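Local atomic coordinates of encapsulated ferritin-like protein (Haliangium ochraceum, PDB entry 5N5F), a protein that oxidises Fe(2+) to Fe(3+) as a ferritin-like ferroxidase, the cargo of an encapsulin nanocompartment that stores the mineralised iron. Residues 24-35 with 61-72. Residues are numbered along the deposited sequence; the frame is centred on the assembly and turned at random.
Sequences ALVTLIEELEAV and EVEHAMMTLEWI
L28 drives into a hole formed by A65, T68, L69 and I72, with CG anti to the backbone N (chi1 174°) and its two methyls parted: CD1 presses on A65 CB at 3.5 Å, tighter than usual, while CD2 reaches L69 and I72. At one end the A24 methyl lies against I72 CG1 (3.8 Å) and the W71 ring; at the other V35 CG2 meets V62 CG2 at 3.6 Å. T68 is a knob in return, its CG2 lying 3.4 Å from A24 O among A24, T27, L28 and E31.

The polar contacts centre on E31, whose chain runs extended beyond CG over A65 and H64. Its OE1 lies 3.3 Å from T68 OG1, a possible hydrogen bond in competition with one to H64 O. OE2 abuts H64 CB (3.3 Å), the carboxylate plane turned 57° from the imidazole, whose NE2 is hydrogen-bonded to E60 of a neighbouring subunit. Cutting E31 back to an alanine would probably open a gap over A65 and H64 and cost the T68 hydroxyl a possible acceptor.

The axes of 24-35 and 61-72 come within 8.5 Å in the antiparallel helical hairpin of the N-terminal, ferritin-like domain, which crystallises as a decameric ring; by similarity, E31, E61 and H64 are iron ligands, placed where that neighbouring subunit brings up its own E61 and H64.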
loop_
_atom_site.group_PDB
_atom_site.type_symbol
_atom_site.label_atom_id
_atom_site.label_comp_id
_atom_site.label_asym_id
_atom_site.label_seq_id
_atom_site.Cartn_x
_atom_site.Cartn_y
_atom_site.Cartn_z
ATOM N N ALA B 24 -2.622 9.447 20.224
ATOM C CA ALA B 24 -4.041 9.353 20.547
ATOM C C ALA B 24 -4.898 9.393 19.289
ATOM O O ALA B 24 -5.870 8.637 19.170
ATOM C CB ALA B 24 -4.436 10.475 21.505
ATOM N N LEU B 25 -4.558 10.262 18.334
ATOM C CA LEU B 25 -5.359 10.368 17.118
ATOM C C LEU B 25 -5.297 9.086 16.291
ATOM O O LEU B 25 -6.310 8.660 15.724
ATOM C CB LEU B 25 -4.902 11.575 16.291
ATOM C CG LEU B 25 -5.349 12.942 16.826
ATOM C CD1 LEU B 25 -4.641 14.089 16.097
ATOM C CD2 LEU B 25 -6.856 13.090 16.700
ATOM N N VAL B 26 -4.130 8.447 16.204
ATOM C CA VAL B 26 -4.071 7.201 15.445
ATOM C C VAL B 26 -4.867 6.115 16.153
ATOM O O VAL B 26 -5.491 5.268 15.499
ATOM C CB VAL B 26 -2.614 6.765 15.195
ATOM C CG1 VAL B 26 -1.874 7.830 14.397
ATOM C CG2 VAL B 26 -1.889 6.459 16.500
ATOM N N THR B 27 -4.883 6.128 17.489
ATOM C CA THR B 27 -5.660 5.140 18.228
ATOM C C THR B 27 -7.152 5.352 18.010
ATOM O O THR B 27 -7.894 4.399 17.738
ATOM C CB THR B 27 -5.316 5.204 19.718
ATOM O OG1 THR B 27 -3.912 4.977 19.898
ATOM C CG2 THR B 27 -6.093 4.147 20.501
ATOM N N LEU B 28 -7.613 6.598 18.131
ATOM C CA LEU B 28 -9.009 6.900 17.833
ATOM C C LEU B 28 -9.360 6.474 16.414
ATOM O O LEU B 28 -10.410 5.865 16.181
ATOM C CB LEU B 28 -9.276 8.394 18.037
ATOM C CG LEU B 28 -10.656 8.918 17.628
ATOM C CD1 LEU B 28 -11.772 8.102 18.268
ATOM C CD2 LEU B 28 -10.796 10.385 18.000
ATOM N N ILE B 29 -8.483 6.776 15.455
ATOM C CA ILE B 29 -8.718 6.375 14.068
ATOM C C ILE B 29 -8.850 4.859 13.967
ATOM O O ILE B 29 -9.782 4.338 13.341
ATOM C CB ILE B 29 -7.593 6.913 13.165
ATOM C CG1 ILE B 29 -7.784 8.418 12.943
ATOM C CG2 ILE B 29 -7.559 6.177 11.825
ATOM C CD1 ILE B 29 -6.574 9.115 12.365
ATOM N N GLU B 30 -7.920 4.127 14.580
ATOM C CA GLU B 30 -7.962 2.669 14.490
ATOM C C GLU B 30 -9.237 2.116 15.113
ATOM O O GLU B 30 -9.821 1.151 14.603
ATOM C CB GLU B 30 -6.732 2.066 15.166
ATOM C CG GLU B 30 -5.433 2.346 14.433
ATOM C CD GLU B 30 -4.216 2.018 15.270
ATOM O OE1 GLU B 30 -4.385 1.423 16.355
ATOM O OE2 GLU B 30 -3.093 2.360 14.846
ATOM N N GLU B 31 -9.686 2.713 16.218
ATOM C CA GLU B 31 -10.913 2.249 16.852
ATOM C C GLU B 31 -12.129 2.554 15.986
ATOM O O GLU B 31 -13.035 1.723 15.866
ATOM C CB GLU B 31 -11.043 2.873 18.242
ATOM C CG GLU B 31 -10.045 2.289 19.245
ATOM C CD GLU B 31 -9.687 3.240 20.373
ATOM O OE1 GLU B 31 -10.026 4.440 20.287
ATOM O OE2 GLU B 31 -9.053 2.781 21.349
ATOM N N LEU B 32 -12.158 3.730 15.353
ATOM C CA LEU B 32 -13.264 4.048 14.455
ATOM C C LEU B 32 -13.280 3.130 13.238
ATOM O O LEU B 32 -14.353 2.810 12.718
ATOM C CB LEU B 32 -13.183 5.511 14.016
ATOM C CG LEU B 32 -13.414 6.545 15.127
ATOM C CD1 LEU B 32 -13.132 7.936 14.610
ATOM C CD2 LEU B 32 -14.835 6.458 15.668
ATOM N N GLU B 33 -12.108 2.703 12.765
ATOM C CA GLU B 33 -12.076 1.757 11.654
ATOM C C GLU B 33 -12.661 0.412 12.065
ATOM O O GLU B 33 -13.406 -0.210 11.298
ATOM C CB GLU B 33 -10.644 1.606 11.142
ATOM C CG GLU B 33 -10.134 2.851 10.430
ATOM C CD GLU B 33 -8.685 2.748 9.996
ATOM O OE1 GLU B 33 -8.019 1.751 10.344
ATOM O OE2 GLU B 33 -8.211 3.671 9.300
ATOM N N ALA B 34 -12.346 -0.047 13.279
ATOM C CA ALA B 34 -12.949 -1.273 13.787
ATOM C C ALA B 34 -14.469 -1.168 13.832
ATOM O O ALA B 34 -15.176 -2.144 13.547
ATOM C CB ALA B 34 -12.395 -1.587 15.176
ATOM N N VAL B 35 -14.992 0.009 14.194
ATOM C CA VAL B 35 -16.440 0.200 14.263
ATOM C C VAL B 35 -17.068 0.013 12.888
ATOM O O VAL B 35 -18.122 -0.618 12.750
ATOM C CB VAL B 35 -16.765 1.587 14.852
ATOM C CG1 VAL B 35 -18.260 1.889 14.764
ATOM C CG2 VAL B 35 -16.299 1.667 16.298
ATOM N N GLU B 61 -15.462 -1.142 20.966
ATOM C CA GLU B 61 -14.575 -0.274 20.199
ATOM C C GLU B 61 -15.072 1.167 20.228
ATOM O O GLU B 61 -14.270 2.102 20.319
ATOM C CB GLU B 61 -14.451 -0.770 18.757
ATOM C CG GLU B 61 -13.828 -2.158 18.616
ATOM C CD GLU B 61 -12.501 -2.287 19.338
ATOM O OE1 GLU B 61 -11.607 -1.446 19.105
ATOM O OE2 GLU B 61 -12.360 -3.221 20.154
ATOM N N VAL B 62 -16.390 1.364 20.148
ATOM C CA VAL B 62 -16.954 2.702 20.323
ATOM C C VAL B 62 -16.546 3.265 21.679
ATOM O O VAL B 62 -16.093 4.410 21.786
ATOM C CB VAL B 62 -18.486 2.670 20.172
ATOM C CG1 VAL B 62 -19.086 4.065 20.419
ATOM C CG2 VAL B 62 -18.880 2.172 18.800
ATOM N N GLU B 63 -16.703 2.463 22.736
ATOM C CA GLU B 63 -16.335 2.915 24.073
ATOM C C GLU B 63 -14.864 3.302 24.135
ATOM O O GLU B 63 -14.498 4.280 24.795
ATOM C CB GLU B 63 -16.646 1.823 25.100
ATOM C CG GLU B 63 -16.360 2.229 26.539
ATOM C CD GLU B 63 -16.937 1.255 27.551
ATOM O OE1 GLU B 63 -17.388 0.167 27.139
ATOM O OE2 GLU B 63 -16.943 1.582 28.757
ATOM N N HIS B 64 -14.004 2.542 23.458
ATOM C CA HIS B 64 -12.588 2.884 23.430
ATOM C C HIS B 64 -12.361 4.202 22.699
ATOM O O HIS B 64 -11.550 5.027 23.133
ATOM C CB HIS B 64 -11.794 1.755 22.774
ATOM C CG HIS B 64 -11.825 0.471 23.543
ATOM N ND1 HIS B 64 -11.180 -0.670 23.114
ATOM C CD2 HIS B 64 -12.421 0.148 24.715
ATOM C CE1 HIS B 64 -11.377 -1.640 23.989
ATOM N NE2 HIS B 64 -12.127 -1.170 24.969
ATOM N N ALA B 65 -13.081 4.415 21.594
ATOM C CA ALA B 65 -12.943 5.648 20.827
ATOM C C ALA B 65 -13.323 6.866 21.659
ATOM O O ALA B 65 -12.631 7.890 21.629
ATOM C CB ALA B 65 -13.809 5.574 19.571
ATOM N N MET B 66 -14.426 6.777 22.406
ATOM C CA MET B 66 -14.890 7.920 23.182
ATOM C C MET B 66 -14.032 8.146 24.421
ATOM O O MET B 66 -13.915 9.285 24.889
ATOM C CB MET B 66 -16.357 7.729 23.563
ATOM C CG MET B 66 -17.292 7.614 22.359
ATOM S SD MET B 66 -17.246 9.047 21.249
ATOM C CE MET B 66 -16.046 8.528 20.021
ATOM N N MET B 67 -13.426 7.088 24.963
ATOM C CA MET B 67 -12.421 7.268 26.006
ATOM C C MET B 67 -11.229 8.047 25.469
ATOM O O MET B 67 -10.769 9.014 26.089
ATOM C CB MET B 67 -11.964 5.912 26.545
ATOM C CG MET B 67 -12.993 5.190 27.397
ATOM S SD MET B 67 -12.577 3.454 27.697
ATOM C CE MET B 67 -11.027 3.625 28.571
ATOM N N THR B 68 -10.717 7.636 24.305
ATOM C CA THR B 68 -9.594 8.336 23.694
ATOM C C THR B 68 -9.965 9.774 23.348
ATOM O O THR B 68 -9.164 10.695 23.545
ATOM C CB THR B 68 -9.135 7.592 22.440
ATOM O OG1 THR B 68 -8.842 6.221 22.762
ATOM C CG2 THR B 68 -7.898 8.249 21.854
ATOM N N LEU B 69 -11.173 9.985 22.825
ATOM C CA LEU B 69 -11.577 11.328 22.423
ATOM C C LEU B 69 -11.643 12.256 23.627
ATOM O O LEU B 69 -11.244 13.422 23.543
ATOM C CB LEU B 69 -12.923 11.276 21.698
ATOM C CG LEU B 69 -13.511 12.608 21.217
ATOM C CD1 LEU B 69 -12.553 13.372 20.298
ATOM C CD2 LEU B 69 -14.834 12.360 20.509
ATOM N N GLU B 70 -12.129 11.751 24.765
ATOM C CA GLU B 70 -12.162 12.565 25.974
ATOM C C GLU B 70 -10.756 12.944 26.418
ATOM O O GLU B 70 -10.531 14.059 26.904
ATOM C CB GLU B 70 -12.901 11.826 27.090
ATOM C CG GLU B 70 -12.891 12.543 28.446
ATOM C CD GLU B 70 -13.571 13.901 28.419
ATOM O OE1 GLU B 70 -14.151 14.265 27.374
ATOM O OE2 GLU B 70 -13.528 14.609 29.451
ATOM N N TRP B 71 -9.793 12.033 26.268
ATOM C CA TRP B 71 -8.413 12.391 26.574
ATOM C C TRP B 71 -7.935 13.516 25.663
ATOM O O TRP B 71 -7.309 14.478 26.123
ATOM C CB TRP B 71 -7.505 11.172 26.441
ATOM C CG TRP B 71 -6.099 11.447 26.867
ATOM C CD1 TRP B 71 -5.549 11.187 28.088
ATOM C CD2 TRP B 71 -5.062 12.043 26.079
ATOM N NE1 TRP B 71 -4.234 11.580 28.108
ATOM C CE2 TRP B 71 -3.911 12.114 26.888
ATOM C CE3 TRP B 71 -4.994 12.524 24.767
ATOM C CZ2 TRP B 71 -2.707 12.641 26.428
ATOM C CZ3 TRP B 71 -3.799 13.051 24.314
ATOM C CH2 TRP B 71 -2.672 13.104 25.142
ATOM N N ILE B 72 -8.234 13.414 24.367
ATOM C CA ILE B 72 -7.883 14.479 23.431
ATOM C C ILE B 72 -8.541 15.791 23.844
ATOM O O ILE B 72 -7.905 16.852 23.826
ATOM C CB ILE B 72 -8.279 14.071 22.001
ATOM C CG1 ILE B 72 -7.427 12.885 21.541
ATOM C CG2 ILE B 72 -8.136 15.246 21.033
ATOM C CD1 ILE B 72 -7.865 12.290 20.233
#